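Local atomic coordinates of predicted metal-dependent hydrolase of the TIM-barrel fold (Lactobacillus casei, PDB entry 2QPX), a protein that is of unknown function but binds zinc and is probably a metal-dependent hydrolase related to the TIM-barrel amidohydrolases. Residues G103-P106 with D107-L111; P205-D208 with Y209-H213. All blocks are in the same frame, centred on the assembly; numbering follows the deposited sequence.

Contact 1: residues G103-P106 with D107-L111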
ATOM      1  N   GLY A 103       1.669   1.910  30.703  1.00 16.32           N
ATOM      2  CA  GLY A 103       1.842   0.464  30.638  1.00 17.82           C
ATOM      3  C   GLY A 103       3.154  -0.016  30.019  1.00 19.26           C
ATOM      4  O   GLY A 103       3.482  -1.183  30.132  1.00 22.57           O
ATOM      5  N   PHE A 104       3.904   0.868  29.357  1.00 17.55           N
ATOM      6  CA  PHE A 104       5.266   0.570  28.878  1.00 18.58           C
ATOM      7  C   PHE A 104       6.289   1.179  29.822  1.00 18.25           C
ATOM      8  O   PHE A 104       6.240   2.372  30.098  1.00 18.70           O
ATOM      9  CB  PHE A 104       5.496   1.134  27.485  1.00 19.14           C
ATOM     10  CG  PHE A 104       6.948   1.087  27.039  1.00 19.99           C
ATOM     11  CD1 PHE A 104       7.583  -0.112  26.851  1.00 26.38           C
ATOM     12  CD2 PHE A 104       7.693   2.267  26.904  1.00 21.10           C
ATOM     13  CE1 PHE A 104       8.915  -0.153  26.503  1.00 28.29           C
ATOM     14  CE2 PHE A 104       9.007   2.227  26.533  1.00 23.99           C
ATOM     15  CZ  PHE A 104       9.626   1.022  26.365  1.00 24.48           C
ATOM     16  N   VAL A 105       7.216   0.363  30.295  1.00 18.42           N
ATOM     17  CA  VAL A 105       8.219   0.830  31.239  1.00 19.87           C
ATOM     18  C   VAL A 105       9.603   0.583  30.661  1.00 19.76           C
ATOM     19  O   VAL A 105      10.061  -0.569  30.571  1.00 20.95           O
ATOM     20  CB  VAL A 105       8.081   0.113  32.580  1.00 21.69           C
ATOM     21  CG1 VAL A 105       9.204   0.579  33.548  1.00 23.53           C
ATOM     22  CG2 VAL A 105       6.710   0.377  33.192  1.00 24.01           C
ATOM     23  N   PRO A 106      10.292   1.658  30.231  1.00 19.07           N
ATOM     24  CA  PRO A 106      11.662   1.460  29.720  1.00 19.41           C
ATOM     25  C   PRO A 106      12.591   1.190  30.893  1.00 20.06           C
ATOM     26  O   PRO A 106      12.279   1.548  32.022  1.00 20.23           O
ATOM     27  CB  PRO A 106      11.993   2.806  29.066  1.00 19.05           C
ATOM     28  CG  PRO A 106      11.159   3.806  29.828  1.00 20.74           C
ATOM     29  CD  PRO A 106       9.889   3.070  30.227  1.00 20.62           C
ATOM     30  N   ASP A 107      13.744   0.592  30.624  1.00 19.78           N
ATOM     31  CA  ASP A 107      14.723   0.357  31.686  1.00 20.35           C
ATOM     32  C   ASP A 107      15.235   1.681  32.237  1.00 20.11           C
ATOM     33  O   ASP A 107      15.442   2.618  31.479  1.00 20.85           O
ATOM     34  CB  ASP A 107      15.909  -0.447  31.151  1.00 22.72           C
ATOM     35  CG  ASP A 107      15.575  -1.877  30.807  1.00 28.83           C
ATOM     36  OD1 ASP A 107      14.547  -2.407  31.243  1.00 29.10           O
ATOM     37  OD2 ASP A 107      16.380  -2.472  30.077  1.00 33.44           O
ATOM     38  N   ASP A 108      15.450   1.737  33.550  1.00 20.27           N
ATOM     39  CA  ASP A 108      15.864   2.938  34.279  1.00 20.20           C
ATOM     40  C   ASP A 108      14.856   4.085  34.133  1.00 21.02           C
ATOM     41  O   ASP A 108      15.239   5.217  33.830  1.00 20.72           O
ATOM     42  CB  ASP A 108      17.260   3.359  33.818  1.00 21.21           C
ATOM     43  CG  ASP A 108      18.200   2.209  33.768  1.00 23.69           C
ATOM     44  OD1 ASP A 108      18.608   1.737  34.858  1.00 27.12           O
ATOM     45  OD2 ASP A 108      18.515   1.726  32.660  1.00 23.74           O
ATOM     46  N   PRO A 109      13.557   3.788  34.353  1.00 20.29           N
ATOM     47  CA  PRO A 109      12.527   4.774  34.059  1.00 19.35           C
ATOM     48  C   PRO A 109      12.438   5.897  35.086  1.00 19.94           C
ATOM     49  O   PRO A 109      12.817   5.715  36.268  1.00 23.94           O
ATOM     50  CB  PRO A 109      11.231   3.978  34.191  1.00 19.37           C
ATOM     51  CG  PRO A 109      11.547   2.978  35.218  1.00 22.06           C
ATOM     52  CD  PRO A 109      12.965   2.557  34.929  1.00 20.38           C
ATOM     53  N   ILE A 110      11.901   7.020  34.631  1.00 18.64           N
ATOM     54  CA  ILE A 110      11.281   8.010  35.492  1.00 19.28           C
ATOM     55  C   ILE A 110       9.763   7.744  35.480  1.00 20.24           C
ATOM     56  O   ILE A 110       9.100   8.008  34.482  1.00 19.08           O
ATOM     57  CB  ILE A 110      11.615   9.466  35.073  1.00 18.50           C
ATOM     58  CG1 ILE A 110      13.141   9.696  35.100  1.00 20.90           C
ATOM     59  CG2 ILE A 110      10.877  10.477  35.932  1.00 19.09           C
ATOM     60  CD1 ILE A 110      13.556  10.962  34.410  1.00 20.84           C
ATOM     61  N   LEU A 111       9.259   7.104  36.536  1.00 20.86           N
ATOM     62  CA  LEU A 111       7.846   6.672  36.603  1.00 20.63           C
ATOM     63  C   LEU A 111       6.916   7.742  37.169  1.00 20.70           C
ATOM     64  O   LEU A 111       5.707   7.766  36.896  1.00 22.98           O
ATOM     65  CB  LEU A 111       7.717   5.397  37.444  1.00 21.85           C
ATOM     66  CG  LEU A 111       8.442   4.185  36.893  1.00 23.06           C
ATOM     67  CD1 LEU A 111       8.388   3.036  37.891  1.00 28.87           C
ATOM     68  CD2 LEU A 111       7.827   3.804  35.516  1.00 23.66           C
TER
HETATM   69  O   HOH W   1      11.883  -1.862  32.340  1.00 38.45           O
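From Val105 to Pro109 the backbone runs extended through Pro106 and Asp107 and then reverses at Asp108, whose phi of 59° and psi of 49° are those of a left-handed helical residue, giving a distorted, type II-like turn. Aspartate is among the non-glycine residues that tolerate this conformation best. The usual closing bond of such a turn cannot form, because Pro109 has no N-H to offer Pro106 O. Its ring takes that place, with Pro109 CD packed 3.2 Å from Pro106 O. The two proline rings meet more loosely, at 4.3 Å between Pro106 CD and Pro109 CB.

Apolar contact on one side of the turn is carried by Val105. With CG1 trans to the backbone nitrogen (chi1 177°), that methyl reaches across the bend and lies 3.7 Å from Pro109 CG. The same methyl meets Leu111 CD2 at 4.0 Å, so a single branch of the valine touches both Pro109, at the end of the turn, and Leu111 after it. No direct hydrogen bond joins 103-106 to 107-111; the prolines restrict phi, and the backbone of Asp108 and Ile110 bonds to Asp24 and Leu22.

A water provides the polar link. It donates to Val105 O at 2.8 Å and to Asp107 OD1 at 2.9 Å; the aspartate CG lies beside its own backbone nitrogen, putting OD1 where one water can bridge it to Val105 O. Asp108 instead forms a salt bridge with Arg33, which also binds Asp107 O.

Pro106 is the buried residue here, lying on Ile23 with its side chain about 6 Å from that of His20, a zinc ligand, against which Phe104 packs edge to face. The arrangement is a proline-rich reverse turn in a beta-alpha loop of the TIM barrel, bordering the metal site.

Contact 2: residues P205-D208 with Y209-H213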
ATOM      1  N   PRO A 205      -9.449 -14.945  22.695  1.00 16.41           N
ATOM      2  CA  PRO A 205     -10.798 -14.920  23.245  1.00 15.85           C
ATOM      3  C   PRO A 205     -10.959 -13.975  24.432  1.00 15.95           C
ATOM      4  O   PRO A 205     -11.932 -13.208  24.500  1.00 15.82           O
ATOM      5  CB  PRO A 205     -11.029 -16.386  23.669  1.00 16.61           C
ATOM      6  CG  PRO A 205     -10.067 -17.182  22.893  1.00 21.59           C
ATOM      7  CD  PRO A 205      -8.899 -16.313  22.616  1.00 17.12           C
ATOM      8  N   LEU A 206     -10.001 -13.973  25.345  1.00 14.80           N
ATOM      9  CA  LEU A 206     -10.130 -13.100  26.510  1.00 14.50           C
ATOM     10  C   LEU A 206      -9.906 -11.612  26.183  1.00 14.69           C
ATOM     11  O   LEU A 206     -10.651 -10.772  26.676  1.00 14.89           O
ATOM     12  CB  LEU A 206      -9.225 -13.575  27.643  1.00 15.67           C
ATOM     13  CG  LEU A 206      -9.363 -12.826  28.960  1.00 14.82           C
ATOM     14  CD1 LEU A 206     -10.819 -12.850  29.495  1.00 16.95           C
ATOM     15  CD2 LEU A 206      -8.341 -13.366  30.007  1.00 16.11           C
ATOM     16  N   ILE A 207      -8.923 -11.309  25.352  1.00 14.60           N
ATOM     17  CA  ILE A 207      -8.706  -9.907  24.941  1.00 13.88           C
ATOM     18  C   ILE A 207      -9.928  -9.365  24.195  1.00 13.57           C
ATOM     19  O   ILE A 207     -10.396  -8.253  24.479  1.00 14.75           O
ATOM     20  CB  ILE A 207      -7.419  -9.763  24.075  1.00 14.00           C
ATOM     21  CG1 ILE A 207      -6.179  -9.911  24.992  1.00 15.43           C
ATOM     22  CG2 ILE A 207      -7.365  -8.403  23.383  1.00 14.99           C
ATOM     23  CD1 ILE A 207      -4.813 -10.017  24.252  1.00 18.27           C
ATOM     24  N   ASP A 208     -10.474 -10.132  23.258  1.00 13.18           N
ATOM     25  CA  ASP A 208     -11.610  -9.643  22.475  1.00 13.47           C
ATOM     26  C   ASP A 208     -12.834  -9.501  23.396  1.00 14.31           C
ATOM     27  O   ASP A 208     -13.551  -8.473  23.309  1.00 14.45           O
ATOM     28  CB  ASP A 208     -11.925 -10.559  21.283  1.00 14.79           C
ATOM     29  CG  ASP A 208     -10.964 -10.407  20.114  1.00 17.90           C
ATOM     30  OD1 ASP A 208      -9.964  -9.674  20.240  1.00 19.01           O
ATOM     31  OD2 ASP A 208     -11.241 -11.042  19.037  1.00 18.65           O
ATOM     32  N   TYR A 209     -13.083 -10.472  24.291  1.00 13.75           N
ATOM     33  CA  TYR A 209     -14.167 -10.314  25.284  1.00 14.31           C
ATOM     34  C   TYR A 209     -13.982  -8.995  26.069  1.00 13.29           C
ATOM     35  O   TYR A 209     -14.932  -8.190  26.255  1.00 15.46           O
ATOM     36  CB  TYR A 209     -14.183 -11.513  26.262  1.00 14.57           C
ATOM     37  CG  TYR A 209     -15.246 -11.434  27.303  1.00 16.14           C
ATOM     38  CD1 TYR A 209     -15.054 -10.761  28.493  1.00 15.62           C
ATOM     39  CD2 TYR A 209     -16.488 -12.052  27.086  1.00 15.01           C
ATOM     40  CE1 TYR A 209     -16.067 -10.718  29.456  1.00 18.22           C
ATOM     41  CE2 TYR A 209     -17.489 -11.992  27.998  1.00 17.61           C
ATOM     42  CZ  TYR A 209     -17.296 -11.327  29.179  1.00 18.30           C
ATOM     43  OH  TYR A 209     -18.309 -11.252  30.096  1.00 21.07           O
HETATM   44  N   MSE A 210     -12.765  -8.795  26.591  1.00 13.54           N
HETATM   45  CA  MSE A 210     -12.439  -7.628  27.375  0.50 14.09           C
HETATM   46  C   MSE A 210     -12.761  -6.362  26.596  1.00 14.11           C
HETATM   47  O   MSE A 210     -13.403  -5.430  27.122  1.00 15.77           O
HETATM   48  CB  MSE A 210     -10.944  -7.648  27.677  0.50 14.83           C
HETATM   49  CG  MSE A 210     -10.462  -6.501  28.499  0.50 13.73           C
HETATM   50 SE   MSE A 210      -8.513  -6.282  28.504  0.40 16.74          SE
HETATM   51  CE  MSE A 210      -8.225  -5.395  26.775  0.50 19.14           C
ATOM     52  N   LEU A 211     -12.313  -6.309  25.334  1.00 13.27           N
ATOM     53  CA  LEU A 211     -12.507  -5.070  24.564  1.00 13.73           C
ATOM     54  C   LEU A 211     -13.987  -4.762  24.300  1.00 14.30           C
ATOM     55  O   LEU A 211     -14.420  -3.597  24.364  1.00 14.92           O
ATOM     56  CB  LEU A 211     -11.719  -5.144  23.262  1.00 13.59           C
ATOM     57  CG  LEU A 211     -10.196  -5.052  23.446  1.00 12.96           C
ATOM     58  CD1 LEU A 211      -9.489  -5.478  22.145  1.00 17.09           C
ATOM     59  CD2 LEU A 211      -9.816  -3.637  23.944  1.00 16.06           C
ATOM     60  N   TYR A 212     -14.776  -5.791  23.996  1.00 14.55           N
ATOM     61  CA  TYR A 212     -16.209  -5.576  23.786  1.00 15.38           C
ATOM     62  C   TYR A 212     -16.896  -5.181  25.079  1.00 14.89           C
ATOM     63  O   TYR A 212     -17.764  -4.321  25.092  1.00 16.90           O
ATOM     64  CB  TYR A 212     -16.883  -6.824  23.181  1.00 15.24           C
ATOM     65  CG  TYR A 212     -16.758  -6.888  21.655  1.00 16.36           C
ATOM     66  CD1 TYR A 212     -15.615  -7.361  21.042  1.00 16.08           C
ATOM     67  CD2 TYR A 212     -17.790  -6.428  20.807  1.00 17.17           C
ATOM     68  CE1 TYR A 212     -15.506  -7.409  19.664  1.00 16.64           C
ATOM     69  CE2 TYR A 212     -17.662  -6.453  19.411  1.00 19.74           C
ATOM     70  CZ  TYR A 212     -16.529  -6.939  18.851  1.00 18.60           C
ATOM     71  OH  TYR A 212     -16.379  -6.972  17.480  1.00 21.05           O
ATOM     72  N   HIS A 213     -16.502  -5.795  26.189  1.00 13.89           N
ATOM     73  CA  HIS A 213     -17.148  -5.530  27.470  1.00 15.28           C
ATOM     74  C   HIS A 213     -16.710  -4.255  28.181  1.00 15.30           C
ATOM     75  O   HIS A 213     -17.508  -3.671  28.904  1.00 17.76           O
ATOM     76  CB  HIS A 213     -17.087  -6.760  28.363  1.00 16.09           C
ATOM     77  CG  HIS A 213     -17.996  -7.841  27.912  1.00 15.88           C
ATOM     78  ND1 HIS A 213     -19.211  -8.069  28.529  1.00 23.52           N
ATOM     79  CD2 HIS A 213     -17.953  -8.677  26.842  1.00 15.88           C
ATOM     80  CE1 HIS A 213     -19.843  -9.049  27.905  1.00 21.86           C
ATOM     81  NE2 HIS A 213     -19.132  -9.416  26.860  1.00 20.34           N
TER
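Four backbone hydrogen bonds, beginning with Tyr209 N to Pro205 O, join residues 205-208 to 209-212 in regular i to i+4 alpha-helical fashion. Met210 N reaches Leu206 O at 2.9 Å, Leu211 N reaches Ile207 O at the same separation, and Tyr212 N lies 3.0 Å from Asp208 O. The last is the straightest, with an N-H...O angle of 167°. Pro205 fits because it stands in the first turn, where its missing N-H costs little while its carbonyl is still an acceptor.

Apolar packing along the helix comes from Ile207 and Leu211, one turn apart. They lie side by side and point the same way, with Ile207 CG2 3.8 Å from Leu211 CD1. That methyl is the isoleucine branch set trans to the backbone nitrogen, which directs it onward along the helix. In the conformer given, selenomethionine Met210 touches Phe151 and Leu130, while Leu206 fills space between helices 144-156 and 183-196.

Among the aromatic contacts, Tyr209 and His213 lie face over face with nearly parallel rings: His213 CD2 sits 3.4 Å above the tyrosine plane, over its centre. Trp148 meets Tyr209 edge to face and also touches His213. Tyr212 presents its ring edge to Asp208 O, CD1 lying 3.3 Å from that oxygen, and its own ring packs edge to face with Tyr249.

The charged group is Asp208, buried near the start of the helix. Its OD2 forms a salt bridge with Lys204 and accepts a hydrogen bond from Glu179 N. These two partners on one oxygen would probably stabilise the carboxylate as an anion. The chemistry thus joins an apolar side suited to interhelical packing with a buried charge whose partners compensate it.

In the fold
Followed from the N terminus, the chain leaves strand 95-101, makes the turn of contact 1 in the loop 103-111 and enters helix 113-120. Contact 2 comes much later, in the first half of helix 204-221, which leads to strand 225-229. The contacts are in series, neither nesting nor crossing; each closes only a short local piece of chain. Their centres are 27 Å apart and their nearest atoms about 12 Å, so they do not touch. Contact 1 ties a loop of the three-stranded sheet to helix 30-37, through Arg33, and to the loop before it, through Asp24; contact 2 joins its helix to helices 130-138, 144-156 and 183-196.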